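PDB 1SBZ: probable aromatic acid decarboxylase from Escherichia coli, which probably acts as a flavin prenyltransferase, binding FMN and joining a dimethylallyl group to it to make the prenylated flavin used by a partner decarboxylase. Local coordinates for residues Val103-Ala106 / Ala107-Val110; Ile129-Glu132 / Asn133-Ala136; Thr47-Ser50 / Ala51-Ala55; Val162-Val165 / Val166-Leu170; Lys40-Ile43 / Glu44-Pro48. All blocks are in the same frame, centred on the assembly; numbering follows the deposited sequence.

All five contacts are local ones, made within a helix or at its end, and they sample the helices that flank one parallel sheet in a flavoprotein-type alpha/beta subunit. Along the chain the order is interaction 5, 3, 1, 2 and 4. Interactions 5 and 3 are neighbours, their centres about 7 Å apart: they share Thr-47 and Pro-48, where helix 37-46 ends and the turn into helix 51-55 begins. The others lie on helices 102-112, 128-139 and 158-170, with no direct touch; interactions 2 and 3 are farthest apart, about 31 Å between centres. Interactions 1, 2, 4 and 5 also reach other subunits of the dodecamer, and interactions 1 and 5 touch FMN.

Interaction 1 (Val103-Ala106 / Ala107-Val110); sequences VGRA and ADVV. With FMN (flavin mononucleotide), chain E.
Within helix 102-112 the guanidinium of Arg-105 lies on Val-109, one turn further on, and the pair shows how an interface helix of an alpha/beta flavoprotein fold can complete a cofactor site between subunits. The methyl CG2 of Val-109 sits over the centre of one face of the guanidinium, 3.4 Å from Arg-105 CZ. The opposite face meets FMN, with Arg-105 NH1 3.4 Å from the flavin N1 and C1' toward the rim of the group. The flat cation is therefore sandwiched between a methyl and the cofactor, which should restrict its rotation. Its side chain gets there by leaving with CG anti to the backbone N (chi1 173°) and then bending at chi2, 64°.

The edge of the group is polar. A water in its plane accepts from Arg-105 NH1 at 2.8 Å and donates to Asp-108 OD2, bridging two charges whose own atoms, NH1 and OD2, stay 4.5 Å apart. Each has a firmer partner on a second subunit: Arg-105 forms a salt bridge with its Glu-123, and Asp-108 a hydrogen bond with its His-130. The FMN is held mainly by that subunit too, through residues such as Ser-36, Ser-87 and Thr-90, so the arginine reaches a neighbour's cofactor.

On the other side of the helix Val-103, Ala-106, Ala-107 and Val-110 pack on Met-81 of strand 80-86. In the backbone, the spacing of the arginine-valine pair is fixed by Val-109 N, which donates to Arg-105 O at 2.9 Å.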
loop_
_atom_site.group_PDB
_atom_site.type_symbol
_atom_site.label_atom_id
_atom_site.label_comp_id
_atom_site.label_asym_id
_atom_site.label_seq_id
_atom_site.Cartn_x
_atom_site.Cartn_y
_atom_site.Cartn_z
ATOM N N VAL D 103 -26.594 -5.864 16.332
ATOM C CA VAL D 103 -25.259 -6.246 16.779
ATOM C C VAL D 103 -24.250 -5.353 16.047
ATOM O O VAL D 103 -23.362 -4.767 16.670
ATOM C CB VAL D 103 -24.961 -7.757 16.575
ATOM C CG1 VAL D 103 -23.489 -8.079 16.889
ATOM C CG2 VAL D 103 -25.886 -8.607 17.441
ATOM N N GLY D 104 -24.444 -5.215 14.737
ATOM C CA GLY D 104 -23.571 -4.422 13.875
ATOM C C GLY D 104 -23.646 -2.936 14.136
ATOM O O GLY D 104 -22.608 -2.257 14.180
ATOM N N ARG D 105 -24.871 -2.434 14.311
ATOM C CA ARG D 105 -25.106 -1.026 14.628
ATOM C C ARG D 105 -24.537 -0.626 15.986
ATOM O O ARG D 105 -23.832 0.375 16.086
ATOM C CB ARG D 105 -26.601 -0.676 14.536
ATOM C CG ARG D 105 -26.960 0.738 15.017
ATOM C CD ARG D 105 -26.359 1.885 14.197
ATOM N NE ARG D 105 -26.736 3.193 14.752
ATOM C CZ ARG D 105 -26.225 4.357 14.363
ATOM N NH1 ARG D 105 -25.291 4.411 13.416
ATOM N NH2 ARG D 105 -26.634 5.474 14.934
ATOM N N ALA D 106 -24.843 -1.400 17.027
ATOM C CA ALA D 106 -24.285 -1.133 18.346
ATOM C C ALA D 106 -22.757 -1.133 18.303
ATOM O O ALA D 106 -22.123 -0.324 18.980
ATOM C CB ALA D 106 -24.795 -2.139 19.369
ATOM N N ALA D 107 -22.170 -2.027 17.502
ATOM C CA ALA D 107 -20.701 -2.101 17.359
ATOM C C ALA D 107 -20.144 -0.881 16.626
ATOM O O ALA D 107 -19.150 -0.293 17.042
ATOM C CB ALA D 107 -20.282 -3.387 16.638
ATOM N N ASP D 108 -20.805 -0.507 15.537
ATOM C CA ASP D 108 -20.448 0.688 14.764
ATOM C C ASP D 108 -20.500 1.958 15.625
ATOM O O ASP D 108 -19.589 2.794 15.569
ATOM C CB ASP D 108 -21.375 0.809 13.549
ATOM C CG ASP D 108 -20.791 1.679 12.458
ATOM O OD1 ASP D 108 -19.678 1.369 11.958
ATOM O OD2 ASP D 108 -21.383 2.689 12.034
ATOM N N VAL D 109 -21.556 2.072 16.434
ATOM C CA VAL D 109 -21.742 3.172 17.388
ATOM C C VAL D 109 -20.657 3.184 18.473
ATOM O O VAL D 109 -20.052 4.219 18.748
ATOM C CB VAL D 109 -23.169 3.131 18.020
ATOM C CG1 VAL D 109 -23.252 3.965 19.294
ATOM C CG2 VAL D 109 -24.205 3.610 17.018
ATOM N N VAL D 110 -20.408 2.038 19.090
ATOM C CA VAL D 110 -19.301 1.926 20.040
ATOM C C VAL D 110 -17.991 2.487 19.443
ATOM O O VAL D 110 -17.308 3.298 20.075
ATOM C CB VAL D 110 -19.155 0.472 20.570
ATOM C CG1 VAL D 110 -17.750 0.201 21.089
ATOM C CG2 VAL D 110 -20.198 0.198 21.662
HETATM N N1 FMN E . -27.444 5.602 11.049
HETATM C C2 FMN E . -26.468 6.448 10.561
HETATM O O2 FMN E . -25.539 5.969 9.922
HETATM N N3 FMN E . -26.547 7.817 10.781
HETATM C C4 FMN E . -27.605 8.339 11.501
HETATM O O4 FMN E . -27.610 9.533 11.805
HETATM C C4A FMN E . -28.593 7.479 11.998
HETATM N N5 FMN E . -29.654 7.989 12.714
HETATM C C5A FMN E . -30.641 7.150 13.209
HETATM C C6 FMN E . -31.701 7.700 13.931
HETATM C C7 FMN E . -32.718 6.891 14.433
HETATM C C7M FMN E . -34.073 7.545 14.500
HETATM C C8 FMN E . -32.646 5.506 14.222
HETATM C C8M FMN E . -33.825 4.625 14.538
HETATM C C9 FMN E . -31.584 4.956 13.505
HETATM C C9A FMN E . -30.573 5.777 12.993
HETATM N N10 FMN E . -29.505 5.247 12.272
HETATM C C10 FMN E . -28.515 6.099 11.775
HETATM C "C1'" FMN E . -29.318 3.757 12.225
HETATM C "C2'" FMN E . -29.754 3.222 10.866
HETATM O "O2'" FMN E . -31.115 3.530 10.656
HETATM C "C3'" FMN E . -29.506 1.716 10.748
HETATM O "O3'" FMN E . -28.119 1.493 10.633
HETATM C "C4'" FMN E . -30.227 1.060 9.564
HETATM O "O4'" FMN E . -29.832 -0.292 9.481
HETATM C "C5'" FMN E . -29.920 1.740 8.235
HETATM O "O5'" FMN E . -30.465 0.982 7.185
HETATM P P FMN E . -30.730 1.648 5.757
HETATM O O1P FMN E . -31.117 0.565 4.789
HETATM O O2P FMN E . -29.484 2.356 5.244
HETATM O O3P FMN E . -31.838 2.666 5.916
HETATM O O HOH W 1 -24.196 2.351 11.793
#

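Interaction 2 (Ile129-Glu132 / Asn133-Ala136); sequences IHLE and NMLA
Ile-129 and Asn-133 lie side by side on helix 128-139, pointing the same way, and they form the close-packed half of this contact. The backbone N of Asn-133 donates to Ile-129 O at 3.0 Å in an almost straight bond (N-H...O 171°). The branch methyl Ile-129 CG2, on the carbonyl side of its residue, runs along the flank of the asparagine, whose CG stands 3.4 Å from Ile-129 O. This side of the helix is walled in: Asn-133 rests on Leu-91 and Ala-92 of helix 88-96, while Ile-129 meets Ile-94 of the fourth subunit.

Leu-131 and the selenomethionine Met-134 make a looser pair. Leu-131 CD2 comes no nearer than 4.4 Å to Met-134 SE, although Met-134 CG is close to the backbone, 3.3 Å from His-130 O. Glu-132 is more open, being partly exposed, yet its extended chain carries the carboxylate to two salt bridges, with Arg-139 of the third subunit and Arg-95 of the fourth. His-130 is buried and touches Met-88 of its own chain's flavin pocket.

The arrangement is that of a connecting helix in a beta-alpha-beta unit, here between strands 116-121 and 143-144, which doubles as a subunit interface: Leu-131, Met-134 and Leu-135 pack on the third subunit, Ile-129 and Asn-133 on the fourth.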
loop_
_atom_site.group_PDB
_atom_site.type_symbol
_atom_site.label_atom_id
_atom_site.label_comp_id
_atom_site.label_asym_id
_atom_site.label_seq_id
_atom_site.Cartn_x
_atom_site.Cartn_y
_atom_site.Cartn_z
ATOM N N ILE D 129 -9.365 -14.048 4.576
ATOM C CA ILE D 129 -10.423 -13.057 4.805
ATOM C C ILE D 129 -10.627 -12.828 6.303
ATOM O O ILE D 129 -10.665 -11.689 6.747
ATOM C CB ILE D 129 -11.761 -13.467 4.136
ATOM C CG1 ILE D 129 -11.592 -13.608 2.626
ATOM C CG2 ILE D 129 -12.862 -12.413 4.457
ATOM C CD1 ILE D 129 -12.765 -14.337 1.935
ATOM N N HIS D 130 -10.753 -13.908 7.070
ATOM C CA HIS D 130 -10.899 -13.801 8.522
ATOM C C HIS D 130 -9.761 -12.954 9.091
ATOM O O HIS D 130 -9.996 -12.018 9.836
ATOM C CB HIS D 130 -10.907 -15.190 9.178
ATOM C CG HIS D 130 -11.949 -16.120 8.627
ATOM N ND1 HIS D 130 -11.796 -17.490 8.625
ATOM C CD2 HIS D 130 -13.163 -15.875 8.075
ATOM C CE1 HIS D 130 -12.867 -18.052 8.086
ATOM N NE2 HIS D 130 -13.716 -17.092 7.748
ATOM N N LEU D 131 -8.528 -13.284 8.702
ATOM C CA LEU D 131 -7.355 -12.592 9.206
ATOM C C LEU D 131 -7.276 -11.104 8.788
ATOM O O LEU D 131 -6.855 -10.263 9.587
ATOM C CB LEU D 131 -6.084 -13.391 8.858
ATOM C CG LEU D 131 -6.049 -14.745 9.594
ATOM C CD1 LEU D 131 -5.065 -15.727 8.966
ATOM C CD2 LEU D 131 -5.737 -14.528 11.080
ATOM N N GLU D 132 -7.681 -10.796 7.553
ATOM C CA GLU D 132 -7.736 -9.415 7.056
ATOM C C GLU D 132 -8.682 -8.583 7.893
ATOM O O GLU D 132 -8.343 -7.480 8.308
ATOM C CB GLU D 132 -8.276 -9.360 5.626
ATOM C CG GLU D 132 -7.274 -9.539 4.513
ATOM C CD GLU D 132 -7.948 -9.536 3.145
ATOM O OE1 GLU D 132 -7.269 -9.174 2.159
ATOM O OE2 GLU D 132 -9.152 -9.905 3.055
ATOM N N ASN D 133 -9.881 -9.121 8.119
ATOM C CA ASN D 133 -10.906 -8.438 8.902
ATOM C C ASN D 133 -10.467 -8.243 10.348
ATOM O O ASN D 133 -10.658 -7.165 10.913
ATOM C CB ASN D 133 -12.245 -9.185 8.837
ATOM C CG ASN D 133 -12.851 -9.219 7.422
ATOM O OD1 ASN D 133 -13.699 -10.069 7.119
ATOM N ND2 ASN D 133 -12.429 -8.298 6.566
HETATM N N MSE D 134 -9.869 -9.277 10.938
HETATM C CA MSE D 134 -9.344 -9.178 12.301
HETATM C C MSE D 134 -8.253 -8.117 12.434
HETATM O O MSE D 134 -8.217 -7.370 13.413
HETATM C CB MSE D 134 -8.811 -10.527 12.770
HETATM C CG MSE D 134 -9.927 -11.502 13.086
HETATM SE SE MSE D 134 -9.295 -13.319 13.416
HETATM C CE MSE D 134 -8.594 -13.120 15.071
ATOM N N LEU D 135 -7.355 -8.068 11.457
ATOM C CA LEU D 135 -6.274 -7.086 11.475
ATOM C C LEU D 135 -6.802 -5.649 11.321
ATOM O O LEU D 135 -6.387 -4.749 12.040
ATOM C CB LEU D 135 -5.220 -7.411 10.396
ATOM C CG LEU D 135 -4.054 -6.420 10.233
ATOM C CD1 LEU D 135 -3.213 -6.277 11.506
ATOM C CD2 LEU D 135 -3.167 -6.827 9.053
ATOM N N ALA D 136 -7.712 -5.440 10.377
ATOM C CA ALA D 136 -8.246 -4.102 10.128
ATOM C C ALA D 136 -8.811 -3.497 11.417
ATOM O O ALA D 136 -8.528 -2.349 11.742
ATOM C CB ALA D 136 -9.313 -4.158 9.048
#

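Interaction 3 (Thr47-Ser50 / Ala51-Ala55); sequences TPYS and ARDVA
Ser-50 and Asp-53 clasp each other in a reciprocal pair of hydrogen bonds, the capping box that starts helix 51-55. From the N-cap position, Ser-50 OG accepts from Asp-53 N at 3.2 Å; in return Asp-53 OD2 receives Ser-50 N at 3.1 Å, with an N-H...O angle of 175°. That oxygen is approached on its anti side, 31° out of the carboxylate plane. The serine hydroxyl is set between its own backbone N and carbonyl carbon (chi1 80°), the rotation that points it at the first turn. Val-54 N then donates to Ser-50 O and begins the regular helical pattern. Both ends of the box thus satisfy amides at the helix start, and the carboxylate there would probably be favoured by the helix dipole.

Over the cap lies Arg-52, its chain bent at chi2 and chi3 so that one guanidinium face covers Ser-50 OG. Its strongest partner is Glu-44 of the preceding helix, with which it forms a salt bridge.

Before the box, Thr-47 OG1 accepts from Tyr-49 N in an ST turn. The tyrosine's side chain crosses that of Asp-53 at about a right angle, then runs on to Val-17 and Gln-21 of helix 13-24. Val-54 is buried, packed against helix 13-24 and strand 30-35; across the turn its CG2 stands 4.1 Å from Tyr-49 CB.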
loop_
_atom_site.group_PDB
_atom_site.type_symbol
_atom_site.label_atom_id
_atom_site.label_comp_id
_atom_site.label_asym_id
_atom_site.label_seq_id
_atom_site.Cartn_x
_atom_site.Cartn_y
_atom_site.Cartn_z
ATOM N N THR D 47 -26.018 -25.501 25.089
ATOM C CA THR D 47 -26.243 -25.303 26.514
ATOM C C THR D 47 -27.622 -25.855 26.883
ATOM O O THR D 47 -28.484 -25.996 26.003
ATOM C CB THR D 47 -26.177 -23.805 26.898
ATOM O OG1 THR D 47 -27.448 -23.188 26.653
ATOM C CG2 THR D 47 -25.204 -23.029 26.004
ATOM N N PRO D 48 -27.835 -26.154 28.167
ATOM C CA PRO D 48 -29.144 -26.598 28.641
ATOM C C PRO D 48 -30.122 -25.429 28.809
ATOM O O PRO D 48 -31.273 -25.644 29.189
ATOM C CB PRO D 48 -28.824 -27.222 29.999
ATOM C CG PRO D 48 -27.660 -26.442 30.490
ATOM C CD PRO D 48 -26.846 -26.114 29.265
ATOM N N TYR D 49 -29.667 -24.210 28.516
ATOM C CA TYR D 49 -30.503 -23.015 28.645
ATOM C C TYR D 49 -31.238 -22.736 27.349
ATOM O O TYR D 49 -30.777 -23.116 26.274
ATOM C CB TYR D 49 -29.656 -21.796 29.022
ATOM C CG TYR D 49 -28.814 -21.995 30.260
ATOM C CD1 TYR D 49 -27.449 -22.259 30.164
ATOM C CD2 TYR D 49 -29.384 -21.930 31.530
ATOM C CE1 TYR D 49 -26.674 -22.447 31.305
ATOM C CE2 TYR D 49 -28.623 -22.118 32.671
ATOM C CZ TYR D 49 -27.272 -22.374 32.556
ATOM O OH TYR D 49 -26.516 -22.559 33.693
ATOM N N SER D 50 -32.395 -22.090 27.460
ATOM C CA SER D 50 -33.084 -21.555 26.297
ATOM C C SER D 50 -32.612 -20.117 26.101
ATOM O O SER D 50 -31.879 -19.581 26.934
ATOM C CB SER D 50 -34.598 -21.577 26.508
ATOM O OG SER D 50 -35.006 -20.480 27.310
ATOM N N ALA D 51 -33.041 -19.493 25.007
ATOM C CA ALA D 51 -32.706 -18.098 24.740
ATOM C C ALA D 51 -33.282 -17.182 25.818
ATOM O O ALA D 51 -32.627 -16.226 26.239
ATOM C CB ALA D 51 -33.193 -17.686 23.353
ATOM N N ARG D 52 -34.496 -17.491 26.270
ATOM C CA ARG D 52 -35.155 -16.714 27.318
ATOM C C ARG D 52 -34.444 -16.824 28.666
ATOM O O ARG D 52 -34.353 -15.838 29.397
ATOM C CB ARG D 52 -36.632 -17.094 27.445
ATOM C CG ARG D 52 -37.541 -16.325 26.496
ATOM C CD ARG D 52 -38.048 -17.108 25.292
ATOM N NE ARG D 52 -37.016 -17.875 24.583
ATOM C CZ ARG D 52 -37.082 -19.186 24.320
ATOM N NH1 ARG D 52 -38.142 -19.908 24.691
ATOM N NH2 ARG D 52 -36.083 -19.771 23.671
ATOM N N ASP D 53 -33.945 -18.019 28.985
ATOM C CA ASP D 53 -33.083 -18.225 30.151
ATOM C C ASP D 53 -31.874 -17.297 30.119
ATOM O O ASP D 53 -31.506 -16.707 31.134
ATOM C CB ASP D 53 -32.577 -19.664 30.198
ATOM C CG ASP D 53 -33.623 -20.646 30.676
ATOM O OD1 ASP D 53 -34.543 -20.251 31.420
ATOM O OD2 ASP D 53 -33.586 -21.849 30.365
ATOM N N VAL D 54 -31.250 -17.193 28.946
ATOM C CA VAL D 54 -30.071 -16.342 28.766
ATOM C C VAL D 54 -30.466 -14.864 28.824
ATOM O O VAL D 54 -29.791 -14.065 29.471
ATOM C CB VAL D 54 -29.320 -16.682 27.453
ATOM C CG1 VAL D 54 -28.210 -15.668 27.166
ATOM C CG2 VAL D 54 -28.743 -18.086 27.529
ATOM N N ALA D 55 -31.574 -14.513 28.176
ATOM C CA ALA D 55 -32.085 -13.146 28.231
ATOM C C ALA D 55 -32.269 -12.684 29.681
ATOM O O ALA D 55 -31.961 -11.539 30.020
ATOM C CB ALA D 55 -33.389 -13.031 27.457
#

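Interaction 4 (Val162-Val165 / Val166-Leu170); sequences VHHV and VARVL
Arg-168 lays its aliphatic stem over the imidazole of His-164, one turn earlier on helix 158-170. The histidine ring swings out on the carbonyl side of its residue (chi1 -174°), whereas the arginine carbon CG sits beside its own backbone N, and from these different starts the two side chains end up side by side, pointing the same way. Arg-168 CG forms a CH-pi contact, 4.1 Å from the centroid of the His-164 ring and displaced toward the rim. The same carbon presses on the backbone, 3.1 Å from His-164 O. Bends at chi2 and chi3 then swing the guanidinium off the ring, its plane 63° from that of the imidazole, to salt bridges with Asp-171 and with Glu-113 of the fifth subunit.

The valines pair more simply. Val-165 CG1 approaches Val-169 CG2 at 4.2 Å, and Val-162 CG1 meets Val-166 CG2 at 4.3 Å, each across one turn.

Val-166 lies against His-177 of a loop, and Val-162 against Ala-18 of helix 13-24. Val-165 and Val-169 pack on the same helix through Leu-15 and Leu-19, and Val-169 also reaches Val-118 and Val-120 of strand 116-121, so the helix lies against both sheet and neighbouring helix.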
loop_
_atom_site.group_PDB
_atom_site.type_symbol
_atom_site.label_atom_id
_atom_site.label_comp_id
_atom_site.label_asym_id
_atom_site.label_seq_id
_atom_site.Cartn_x
_atom_site.Cartn_y
_atom_site.Cartn_z
ATOM N N VAL D 162 -13.614 -22.675 29.730
ATOM C CA VAL D 162 -14.584 -21.590 29.554
ATOM C C VAL D 162 -14.327 -20.448 30.544
ATOM O O VAL D 162 -14.283 -19.280 30.155
ATOM C CB VAL D 162 -16.042 -22.101 29.674
ATOM C CG1 VAL D 162 -17.035 -20.940 29.744
ATOM C CG2 VAL D 162 -16.388 -23.019 28.509
ATOM N N HIS D 163 -14.137 -20.794 31.815
ATOM C CA HIS D 163 -13.969 -19.796 32.866
ATOM C C HIS D 163 -12.667 -19.021 32.761
ATOM O O HIS D 163 -12.608 -17.847 33.130
ATOM C CB HIS D 163 -14.141 -20.420 34.252
ATOM C CG HIS D 163 -15.569 -20.731 34.578
ATOM N ND1 HIS D 163 -16.480 -19.755 34.924
ATOM C CD2 HIS D 163 -16.254 -21.901 34.571
ATOM C CE1 HIS D 163 -17.661 -20.314 35.130
ATOM N NE2 HIS D 163 -17.551 -21.614 34.920
ATOM N N HIS D 164 -11.631 -19.678 32.251
ATOM C CA HIS D 164 -10.364 -19.014 32.026
ATOM C C HIS D 164 -10.486 -17.999 30.893
ATOM O O HIS D 164 -9.970 -16.893 30.996
ATOM C CB HIS D 164 -9.262 -20.026 31.724
ATOM C CG HIS D 164 -7.904 -19.409 31.621
ATOM N ND1 HIS D 164 -7.160 -19.060 32.728
ATOM C CD2 HIS D 164 -7.168 -19.048 30.543
ATOM C CE1 HIS D 164 -6.016 -18.526 32.335
ATOM N NE2 HIS D 164 -5.994 -18.508 31.015
ATOM N N VAL D 165 -11.163 -18.392 29.813
ATOM C CA VAL D 165 -11.405 -17.502 28.680
ATOM C C VAL D 165 -12.195 -16.289 29.152
ATOM O O VAL D 165 -11.803 -15.155 28.896
ATOM C CB VAL D 165 -12.150 -18.222 27.516
ATOM C CG1 VAL D 165 -12.595 -17.230 26.454
ATOM C CG2 VAL D 165 -11.268 -19.307 26.895
ATOM N N VAL D 166 -13.294 -16.542 29.862
ATOM C CA VAL D 166 -14.151 -15.488 30.400
ATOM C C VAL D 166 -13.362 -14.498 31.266
ATOM O O VAL D 166 -13.489 -13.289 31.089
ATOM C CB VAL D 166 -15.349 -16.071 31.195
ATOM C CG1 VAL D 166 -16.024 -14.990 32.038
ATOM C CG2 VAL D 166 -16.357 -16.724 30.252
ATOM N N ALA D 167 -12.549 -15.014 32.187
ATOM C CA ALA D 167 -11.685 -14.169 33.028
ATOM C C ALA D 167 -10.766 -13.255 32.211
ATOM O O ALA D 167 -10.600 -12.081 32.539
ATOM C CB ALA D 167 -10.863 -15.022 33.984
ATOM N N ARG D 168 -10.185 -13.805 31.149
ATOM C CA ARG D 168 -9.235 -13.077 30.312
ATOM C C ARG D 168 -9.926 -12.065 29.398
ATOM O O ARG D 168 -9.327 -11.053 29.026
ATOM C CB ARG D 168 -8.370 -14.051 29.505
ATOM C CG ARG D 168 -7.570 -15.057 30.361
ATOM C CD ARG D 168 -6.087 -14.703 30.613
ATOM N NE ARG D 168 -5.907 -13.266 30.784
ATOM C CZ ARG D 168 -5.131 -12.492 30.034
ATOM N NH1 ARG D 168 -4.388 -12.994 29.057
ATOM N NH2 ARG D 168 -5.086 -11.197 30.291
ATOM N N VAL D 169 -11.181 -12.347 29.039
ATOM C CA VAL D 169 -12.030 -11.374 28.347
ATOM C C VAL D 169 -12.359 -10.206 29.292
ATOM O O VAL D 169 -12.186 -9.042 28.922
ATOM C CB VAL D 169 -13.325 -12.021 27.770
ATOM C CG1 VAL D 169 -14.241 -10.965 27.153
ATOM C CG2 VAL D 169 -12.985 -13.077 26.724
ATOM N N LEU D 170 -12.802 -10.528 30.510
ATOM C CA LEU D 170 -13.118 -9.529 31.546
ATOM C C LEU D 170 -11.952 -8.607 31.907
ATOM O O LEU D 170 -12.167 -7.424 32.180
ATOM C CB LEU D 170 -13.635 -10.215 32.810
ATOM C CG LEU D 170 -15.142 -10.372 33.042
ATOM C CD1 LEU D 170 -15.963 -10.289 31.762
ATOM C CD2 LEU D 170 -15.413 -11.672 33.790
#

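Interaction 5 (Lys40-Ile43 / Glu44-Pro48); sequences KTTI and ELETP
The C-terminal end of helix 37-46, beside the FMN pocket, is where Thr-47 closes the last turn back onto Ile-43. Two donors of Thr-47 grip the carbonyl oxygen Ile-43 O: its OG1 at 2.7 Å and its backbone N at 3.0 Å, reaching it from opposite faces of the carbonyl plane. The hydroxyl stands 37° out of that plane. With chi1 at 84° it is folded back toward the helix, and Thr-47 OG1 also lies alongside the methyl Ile-43 CG2, 3.6 Å away. A carbonyl at a helix end is thus doubly satisfied just as the chain leaves helical geometry.

One residue back, Thr-42 and Glu-46 run side by side in the same direction. The methyl Thr-42 CG2, turned to the carbonyl side of its residue, touches the carboxylate, 3.4 Å from Glu-46 OE1, while Glu-46 N donates to Thr-42 O at 2.9 Å. The carboxylate is occupied by the residues leading into helix 13-24: Glu-46 OE2 hydrogen-bonds to Thr-11 OG1, and OE1 to the backbone N of Gly-12 and of Ala-13. Since Thr-11 lies in the flavin pocket, the glutamate may help position it from the second shell.

Leu-45 touches the FMN itself, and its backbone O is hydrogen-bonded to His-154 of the third subunit. On another side of the helix Lys-40 NZ hydrogen-bonds to Met-35 O. Lys-40 and Glu-44, one turn apart, are linked through the backbone, Glu-44 N to Lys-40 O at 3.1 Å.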
loop_
_atom_site.group_PDB
_atom_site.type_symbol
_atom_site.label_atom_id
_atom_site.label_comp_id
_atom_site.label_asym_id
_atom_site.label_seq_id
_atom_site.Cartn_x
_atom_site.Cartn_y
_atom_site.Cartn_z
ATOM N N LYS D 40 -29.242 -17.732 19.207
ATOM C CA LYS D 40 -30.364 -18.433 19.843
ATOM C C LYS D 40 -30.361 -19.927 19.535
ATOM O O LYS D 40 -30.522 -20.743 20.435
ATOM C CB LYS D 40 -31.695 -17.795 19.440
ATOM C CG LYS D 40 -31.835 -16.360 19.924
ATOM C CD LYS D 40 -33.131 -15.720 19.424
ATOM C CE LYS D 40 -33.303 -14.321 19.999
ATOM N NZ LYS D 40 -32.646 -13.255 19.181
ATOM N N THR D 41 -30.156 -20.268 18.264
ATOM C CA THR D 41 -30.011 -21.648 17.816
ATOM C C THR D 41 -28.822 -22.342 18.494
ATOM O O THR D 41 -28.912 -23.499 18.921
ATOM C CB THR D 41 -29.812 -21.669 16.286
ATOM O OG1 THR D 41 -30.920 -21.026 15.634
ATOM C CG2 THR D 41 -29.849 -23.094 15.751
ATOM N N THR D 42 -27.707 -21.624 18.575
ATOM C CA THR D 42 -26.466 -22.159 19.131
ATOM C C THR D 42 -26.583 -22.349 20.652
ATOM O O THR D 42 -26.110 -23.346 21.198
ATOM C CB THR D 42 -25.271 -21.238 18.722
ATOM O OG1 THR D 42 -24.936 -21.481 17.345
ATOM C CG2 THR D 42 -23.998 -21.630 19.419
ATOM N N ILE D 43 -27.233 -21.399 21.323
ATOM C CA ILE D 43 -27.476 -21.484 22.769
ATOM C C ILE D 43 -28.278 -22.739 23.091
ATOM O O ILE D 43 -27.930 -23.500 23.989
ATOM C CB ILE D 43 -28.218 -20.222 23.278
ATOM C CG1 ILE D 43 -27.263 -19.027 23.340
ATOM C CG2 ILE D 43 -28.839 -20.468 24.665
ATOM C CD1 ILE D 43 -27.959 -17.672 23.301
ATOM N N GLU D 44 -29.340 -22.946 22.323
ATOM C CA GLU D 44 -30.242 -24.061 22.536
ATOM C C GLU D 44 -29.553 -25.410 22.288
ATOM O O GLU D 44 -29.726 -26.347 23.073
ATOM C CB GLU D 44 -31.530 -23.861 21.724
ATOM C CG GLU D 44 -32.598 -23.134 22.542
ATOM C CD GLU D 44 -33.649 -22.386 21.733
ATOM O OE1 GLU D 44 -33.809 -22.647 20.518
ATOM O OE2 GLU D 44 -34.324 -21.513 22.336
ATOM N N LEU D 45 -28.734 -25.481 21.238
ATOM C CA LEU D 45 -27.943 -26.681 20.929
ATOM C C LEU D 45 -26.845 -26.998 21.952
ATOM O O LEU D 45 -26.690 -28.152 22.360
ATOM C CB LEU D 45 -27.319 -26.570 19.527
ATOM C CG LEU D 45 -26.291 -27.638 19.103
ATOM C CD1 LEU D 45 -26.963 -28.984 18.814
ATOM C CD2 LEU D 45 -25.443 -27.181 17.899
ATOM N N GLU D 46 -26.094 -25.979 22.366
ATOM C CA GLU D 46 -24.830 -26.184 23.091
ATOM C C GLU D 46 -24.910 -26.058 24.607
ATOM O O GLU D 46 -23.968 -26.434 25.318
ATOM C CB GLU D 46 -23.752 -25.242 22.549
ATOM C CG GLU D 46 -23.517 -25.429 21.063
ATOM C CD GLU D 46 -22.391 -24.581 20.511
ATOM O OE1 GLU D 46 -21.935 -23.629 21.181
ATOM O OE2 GLU D 46 -21.976 -24.876 19.382
ATOM N N THR D 47 -26.018 -25.501 25.089
ATOM C CA THR D 47 -26.243 -25.303 26.514
ATOM C C THR D 47 -27.622 -25.855 26.883
ATOM O O THR D 47 -28.484 -25.996 26.003
ATOM C CB THR D 47 -26.177 -23.805 26.898
ATOM O OG1 THR D 47 -27.448 -23.188 26.653
ATOM C CG2 THR D 47 -25.204 -23.029 26.004
ATOM N N PRO D 48 -27.835 -26.154 28.167
ATOM C CA PRO D 48 -29.144 -26.598 28.641
ATOM C C PRO D 48 -30.122 -25.429 28.809
ATOM O O PRO D 48 -31.273 -25.644 29.189
ATOM C CB PRO D 48 -28.824 -27.222 29.999
ATOM C CG PRO D 48 -27.660 -26.442 30.490
ATOM C CD PRO D 48 -26.846 -26.114 29.265
#